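Local coordinates for protein glycosyl hydrolase family 88 (Pedobacter heparinus, PDB 3WIW) that acts as an unsaturated glucuronyl hydrolase specific for heparin, probably removing the unsaturated uronic acid from heparin fragments, at residues 203-208 with 253-258; 208-213 with 268-273. All blocks are in the same frame, centred on the assembly; numbering follows the deposited sequence.

Contact 1: 203-208 with 253-258; sequences VTTMKN and YGYTMS
The phenol oxygen of Tyr255 ends its reach from helix 245-262 against the backbone of helix 192-208, where it donates a hydrogen bond to Ala202 O, one residue before the 203-208 segment. Both helices belong to the alpha6/alpha6-barrel; between segments 203-208 and 253-258, which bury 143 Å² against each other, the bridging from the second side is done by Tyr255. CG of Tyr255 stands beside its own backbone N (chi1 -71°), which turns the ring toward helix 192-208. Tyr255 OH lies 3.0 Å from Met206 N, but the angle is too poor for a hydrogen bond, so the pair is only packed together. Thr205 meets the same oxygen with carbon: its CB and CG2 each lie 3.5 Å from Tyr255 OH, while its hydroxyl bonds His201 O in its own helix. Met206 crosses the ring at a slant, with CB 3.9 Å from Tyr255 CZ. Met206 SD makes an oblique Met-aromatic contact 4.8 Å from the Tyr255 ring centroid, but Met206 has two conformers and this contact is doubtful. A phenylalanine here lacks the hydroxyl, which would probably deprive Ala202 O of its phenolic donor and open a gap beside Thr205 and Met206. Within helix 245-262, Gly254 O is gripped twice from opposite faces of its carbonyl plane: Ser258 N bonds it from one, and Ser258 OG from the other at 2.8 Å.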
loop_
_atom_site.group_PDB
_atom_site.type_symbol
_atom_site.label_atom_id
_atom_site.label_comp_id
_atom_site.label_asym_id
_atom_site.label_seq_id
_atom_site.Cartn_x
_atom_site.Cartn_y
_atom_site.Cartn_z
ATOM N N VAL A 203 6.903 -14.637 8.354
ATOM C CA VAL A 203 7.853 -15.078 9.379
ATOM C C VAL A 203 9.304 -14.952 8.899
ATOM O O VAL A 203 10.158 -14.388 9.601
ATOM C CB VAL A 203 7.535 -16.516 9.859
ATOM C CG1 VAL A 203 8.618 -17.008 10.802
ATOM C CG2 VAL A 203 6.171 -16.547 10.560
ATOM N N THR A 204 9.585 -15.429 7.687
ATOM C CA THR A 204 10.928 -15.337 7.123
ATOM C C THR A 204 11.375 -13.855 7.039
ATOM O O THR A 204 12.501 -13.503 7.397
ATOM C CB THR A 204 10.911 -15.952 5.722
ATOM O OG1 THR A 204 10.472 -17.316 5.820
ATOM C CG2 THR A 204 12.287 -15.885 5.053
ATOM N N THR A 205 10.485 -12.985 6.582
ATOM C CA THR A 205 10.776 -11.575 6.419
ATOM C C THR A 205 10.987 -10.923 7.773
ATOM O O THR A 205 11.817 -10.014 7.915
ATOM C CB THR A 205 9.636 -10.922 5.626
ATOM O OG1 THR A 205 9.627 -11.495 4.305
ATOM C CG2 THR A 205 9.837 -9.414 5.526
ATOM N N MET A 206 10.263 -11.403 8.774
ATOM C CA MET A 206 10.352 -10.826 10.099
ATOM C C MET A 206 11.760 -11.018 10.662
ATOM O O MET A 206 12.310 -10.127 11.330
ATOM C CB MET A 206 9.275 -11.454 10.985
ATOM C CG MET A 206 9.046 -10.757 12.291
ATOM S SD MET A 206 7.569 -11.265 13.181
ATOM C CE MET A 206 8.276 -11.262 14.797
ATOM N N LYS A 207 12.344 -12.181 10.378
ATOM C CA LYS A 207 13.717 -12.463 10.753
ATOM C C LYS A 207 14.731 -11.654 9.912
ATOM O O LYS A 207 15.567 -10.924 10.446
ATOM C CB LYS A 207 13.995 -13.954 10.614
ATOM C CG LYS A 207 15.409 -14.325 10.966
ATOM C CD LYS A 207 15.651 -15.811 10.774
ATOM C CE LYS A 207 17.084 -16.166 11.138
ATOM N NZ LYS A 207 17.402 -17.582 10.819
ATOM N N ASN A 208 14.635 -11.744 8.593
ATOM C CA ASN A 208 15.746 -11.328 7.746
ATOM C C ASN A 208 15.711 -9.884 7.265
ATOM O O ASN A 208 16.760 -9.303 6.991
ATOM C CB ASN A 208 15.880 -12.284 6.557
ATOM C CG ASN A 208 16.139 -13.698 6.997
ATOM O OD1 ASN A 208 17.011 -13.938 7.846
ATOM N ND2 ASN A 208 15.388 -14.642 6.442
ATOM N N TYR A 253 2.554 -1.873 7.980
ATOM C CA TYR A 253 1.279 -2.323 7.459
ATOM C C TYR A 253 1.268 -3.852 7.315
ATOM O O TYR A 253 0.284 -4.501 7.672
ATOM C CB TYR A 253 1.039 -1.647 6.127
ATOM C CG TYR A 253 -0.356 -1.718 5.564
ATOM C CD1 TYR A 253 -0.900 -2.933 5.128
ATOM C CD2 TYR A 253 -1.127 -0.564 5.416
ATOM C CE1 TYR A 253 -2.160 -2.994 4.542
ATOM C CE2 TYR A 253 -2.393 -0.614 4.844
ATOM C CZ TYR A 253 -2.896 -1.833 4.397
ATOM O OH TYR A 253 -4.130 -1.883 3.790
ATOM N N GLY A 254 2.351 -4.410 6.765
ATOM C CA GLY A 254 2.456 -5.840 6.505
ATOM C C GLY A 254 2.198 -6.647 7.776
ATOM O O GLY A 254 1.511 -7.680 7.718
ATOM N N TYR A 255 2.734 -6.202 8.915
ATOM C CA TYR A 255 2.582 -6.965 10.168
ATOM C C TYR A 255 1.251 -6.692 10.849
ATOM O O TYR A 255 0.695 -7.599 11.460
ATOM C CB TYR A 255 3.816 -6.825 11.102
ATOM C CG TYR A 255 4.932 -7.591 10.455
ATOM C CD1 TYR A 255 4.932 -8.981 10.506
ATOM C CD2 TYR A 255 5.887 -6.959 9.662
ATOM C CE1 TYR A 255 5.888 -9.728 9.851
ATOM C CE2 TYR A 255 6.844 -7.695 8.989
ATOM C CZ TYR A 255 6.828 -9.082 9.076
ATOM O OH TYR A 255 7.771 -9.792 8.382
ATOM N N THR A 256 0.728 -5.472 10.710
ATOM C CA THR A 256 -0.606 -5.161 11.207
ATOM C C THR A 256 -1.646 -6.026 10.479
ATOM O O THR A 256 -2.495 -6.674 11.108
ATOM C CB THR A 256 -0.886 -3.660 11.050
ATOM O OG1 THR A 256 0.089 -2.926 11.809
ATOM C CG2 THR A 256 -2.271 -3.343 11.545
ATOM N N MET A 257 -1.546 -6.065 9.151
ATOM C CA MET A 257 -2.445 -6.862 8.321
ATOM C C MET A 257 -2.217 -8.364 8.552
ATOM O O MET A 257 -3.184 -9.140 8.617
ATOM C CB MET A 257 -2.284 -6.444 6.854
ATOM C CG MET A 257 -2.973 -7.334 5.831
ATOM S SD MET A 257 -2.021 -8.814 5.356
ATOM C CE MET A 257 -0.599 -8.030 4.591
ATOM N N SER A 258 -0.963 -8.809 8.691
ATOM C CA SER A 258 -0.720 -10.240 8.939
ATOM C C SER A 258 -1.311 -10.650 10.275
ATOM O O SER A 258 -1.826 -11.757 10.390
ATOM C CB SER A 258 0.768 -10.557 8.923
ATOM O OG SER A 258 1.284 -10.518 7.596
#

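Contact 2: 208-213 with 268-273; sequences NHFRKD and IEHAEH
His270 points the edge of its imidazole at the face of Phe210 in a T-shaped (edge-to-face) pair, the two side chains arriving from opposite directions with their planes at 87°. The leading atom is His270 NE2, 3.2 Å above the plane of the Phe210 ring and over its centre. All six ring carbons are therefore almost equally near it: His270 NE2 is 3.4 Å from Phe210 CD1, and His270 NE2 is 3.6 Å from Phe210 CZ. The imidazole runs along the CG-CZ line of the phenyl: His270 CE1 sits 3.9 Å from Phe210 CG, while His270 CD2 is 4.2 Å from Phe210 CZ. The ring centroids are 4.4 Å apart. In the alpha6/alpha6-barrel this pair ties the loop that leaves helix 192-208, on its way to strand 219-222, to helix 265-279. The histidine is carried out from its helix with CG anti to the backbone N (chi1 -162°), which turns the ring toward the loop and brings NE2 to Phe210. The phenyl also touches Ile274, one turn further along that helix, and Ser216 of its own loop. Nearby, the loop is held by backbone hydrogen bonds between His209 and Tyr217, and Arg211 NH1 bonds the backbone oxygens of Asn240 and Ser242. The Phe210 side chain lies about 8 Å from that of Trp250, a predicted substrate-binding residue.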
loop_
_atom_site.group_PDB
_atom_site.type_symbol
_atom_site.label_atom_id
_atom_site.label_comp_id
_atom_site.label_asym_id
_atom_site.label_seq_id
_atom_site.Cartn_x
_atom_site.Cartn_y
_atom_site.Cartn_z
ATOM N N ASN A 208 14.635 -11.744 8.593
ATOM C CA ASN A 208 15.746 -11.328 7.746
ATOM C C ASN A 208 15.711 -9.884 7.265
ATOM O O ASN A 208 16.760 -9.303 6.991
ATOM C CB ASN A 208 15.880 -12.284 6.557
ATOM C CG ASN A 208 16.139 -13.698 6.997
ATOM O OD1 ASN A 208 17.011 -13.938 7.846
ATOM N ND2 ASN A 208 15.388 -14.642 6.442
ATOM N N HIS A 209 14.524 -9.301 7.136
ATOM C CA HIS A 209 14.439 -7.942 6.610
ATOM C C HIS A 209 14.660 -6.846 7.660
ATOM O O HIS A 209 14.708 -5.678 7.310
ATOM C CB HIS A 209 13.087 -7.689 5.924
ATOM C CG HIS A 209 13.140 -7.761 4.433
ATOM N ND1 HIS A 209 12.914 -8.929 3.734
ATOM C CD2 HIS A 209 13.333 -6.790 3.508
ATOM C CE1 HIS A 209 13.006 -8.674 2.440
ATOM N NE2 HIS A 209 13.257 -7.388 2.275
ATOM N N PHE A 210 14.780 -7.210 8.931
ATOM C CA PHE A 210 14.820 -6.224 10.014
ATOM C C PHE A 210 16.137 -6.163 10.726
ATOM O O PHE A 210 16.724 -7.194 11.042
ATOM C CB PHE A 210 13.661 -6.430 11.003
ATOM C CG PHE A 210 12.337 -6.138 10.379
ATOM C CD1 PHE A 210 11.677 -7.106 9.589
ATOM C CD2 PHE A 210 11.787 -4.866 10.487
ATOM C CE1 PHE A 210 10.479 -6.803 8.952
ATOM C CE2 PHE A 210 10.599 -4.569 9.854
ATOM C CZ PHE A 210 9.944 -5.516 9.086
ATOM N N ARG A 211 16.598 -4.934 10.936
ATOM C CA ARG A 211 17.797 -4.658 11.720
ATOM C C ARG A 211 17.447 -4.679 13.203
ATOM O O ARG A 211 16.273 -4.737 13.567
ATOM C CB ARG A 211 18.368 -3.290 11.335
ATOM C CG ARG A 211 18.638 -3.177 9.849
ATOM C CD ARG A 211 19.423 -1.906 9.503
ATOM N NE ARG A 211 19.509 -1.695 8.050
ATOM C CZ ARG A 211 18.594 -1.051 7.320
ATOM N NH1 ARG A 211 18.759 -0.931 6.019
ATOM N NH2 ARG A 211 17.536 -0.508 7.895
ATOM N N LYS A 212 18.451 -4.618 14.080
ATOM C CA LYS A 212 18.183 -4.693 15.516
ATOM C C LYS A 212 17.305 -3.548 16.028
ATOM O O LYS A 212 16.567 -3.715 17.003
ATOM C CB LYS A 212 19.486 -4.788 16.321
ATOM C CG LYS A 212 20.245 -6.090 16.097
ATOM C CD LYS A 212 21.243 -6.395 17.210
ATOM C CE LYS A 212 22.361 -5.376 17.292
ATOM N NZ LYS A 212 23.014 -5.158 15.968
ATOM N N ASP A 213 17.358 -2.396 15.367
ATOM C CA ASP A 213 16.518 -1.273 15.791
ATOM C C ASP A 213 15.095 -1.295 15.214
ATOM O O ASP A 213 14.328 -0.340 15.416
ATOM C CB ASP A 213 17.199 0.069 15.495
ATOM C CG ASP A 213 17.360 0.355 14.002
ATOM O OD1 ASP A 213 17.010 -0.507 13.162
ATOM O OD2 ASP A 213 17.845 1.473 13.669
ATOM N N ILE A 268 1.703 -8.953 15.781
ATOM C CA ILE A 268 1.293 -7.703 16.423
ATOM C C ILE A 268 2.432 -7.137 17.282
ATOM O O ILE A 268 2.652 -5.920 17.328
ATOM C CB ILE A 268 -0.047 -7.823 17.212
ATOM C CG1 ILE A 268 -0.613 -6.438 17.542
ATOM C CG2 ILE A 268 0.116 -8.627 18.486
ATOM C CD1 ILE A 268 -1.973 -6.507 18.235
ATOM N N GLU A 269 3.169 -8.017 17.951
ATOM C CA GLU A 269 4.328 -7.568 18.717
ATOM C C GLU A 269 5.319 -6.888 17.785
ATOM O O GLU A 269 5.840 -5.816 18.084
ATOM C CB GLU A 269 4.998 -8.742 19.430
ATOM C CG GLU A 269 4.134 -9.391 20.508
ATOM C CD GLU A 269 4.605 -10.792 20.904
ATOM O OE1 GLU A 269 5.556 -11.317 20.278
ATOM O OE2 GLU A 269 4.021 -11.366 21.846
ATOM N N HIS A 270 5.567 -7.498 16.632
ATOM C CA HIS A 270 6.505 -6.913 15.676
ATOM C C HIS A 270 5.978 -5.577 15.149
ATOM O O HIS A 270 6.730 -4.592 15.064
ATOM C CB HIS A 270 6.803 -7.889 14.554
ATOM C CG HIS A 270 8.042 -7.566 13.788
ATOM N ND1 HIS A 270 9.297 -7.568 14.365
ATOM C CD2 HIS A 270 8.222 -7.244 12.488
ATOM C CE1 HIS A 270 10.196 -7.263 13.448
ATOM N NE2 HIS A 270 9.567 -7.043 12.304
ATOM N N ALA A 271 4.685 -5.515 14.855
ATOM C CA ALA A 271 4.065 -4.272 14.425
ATOM C C ALA A 271 4.254 -3.141 15.445
ATOM O O ALA A 271 4.545 -1.995 15.064
ATOM C CB ALA A 271 2.595 -4.463 14.094
ATOM N N GLU A 272 4.101 -3.455 16.728
ATOM C CA GLU A 272 4.275 -2.425 17.740
ATOM C C GLU A 272 5.722 -1.954 17.827
ATOM O O GLU A 272 5.961 -0.767 18.048
ATOM C CB GLU A 272 3.751 -2.881 19.108
ATOM C CG GLU A 272 2.235 -3.029 19.134
ATOM C CD GLU A 272 1.681 -2.938 20.542
ATOM O OE1 GLU A 272 1.402 -4.009 21.121
ATOM O OE2 GLU A 272 1.545 -1.797 21.071
ATOM N N HIS A 273 6.677 -2.869 17.658
ATOM C CA HIS A 273 8.096 -2.468 17.645
ATOM C C HIS A 273 8.394 -1.549 16.460
ATOM O O HIS A 273 9.065 -0.518 16.612
ATOM C CB HIS A 273 9.045 -3.677 17.612
ATOM C CG HIS A 273 9.053 -4.485 18.872
ATOM N ND1 HIS A 273 9.258 -3.927 20.115
ATOM C CD2 HIS A 273 8.915 -5.821 19.079
ATOM C CE1 HIS A 273 9.226 -4.875 21.033
ATOM N NE2 HIS A 273 9.018 -6.032 20.430
#

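Overall arrangement
The two contacts lie side by side, their centres 8 Å apart, and share Asn208, where helix 192-208 gives way to the loop. Contact 1 is buried and joins helix to helix; contact 2 lies farther from the chain's centre, is partly buried, and joins the following loop to helix 265-279, the next helix after 245-262. Contact 1 mixes a phenol bonded to backbone with aliphatic and sulfur packing, whereas contact 2 is purely aromatic. His270 unites them: its ring also meets Tyr255 edge-to-face, and His270 CD2 is 3.6 Å from Met206 CG. Thr205 O also packs 3.4 Å from Phe210 CD1.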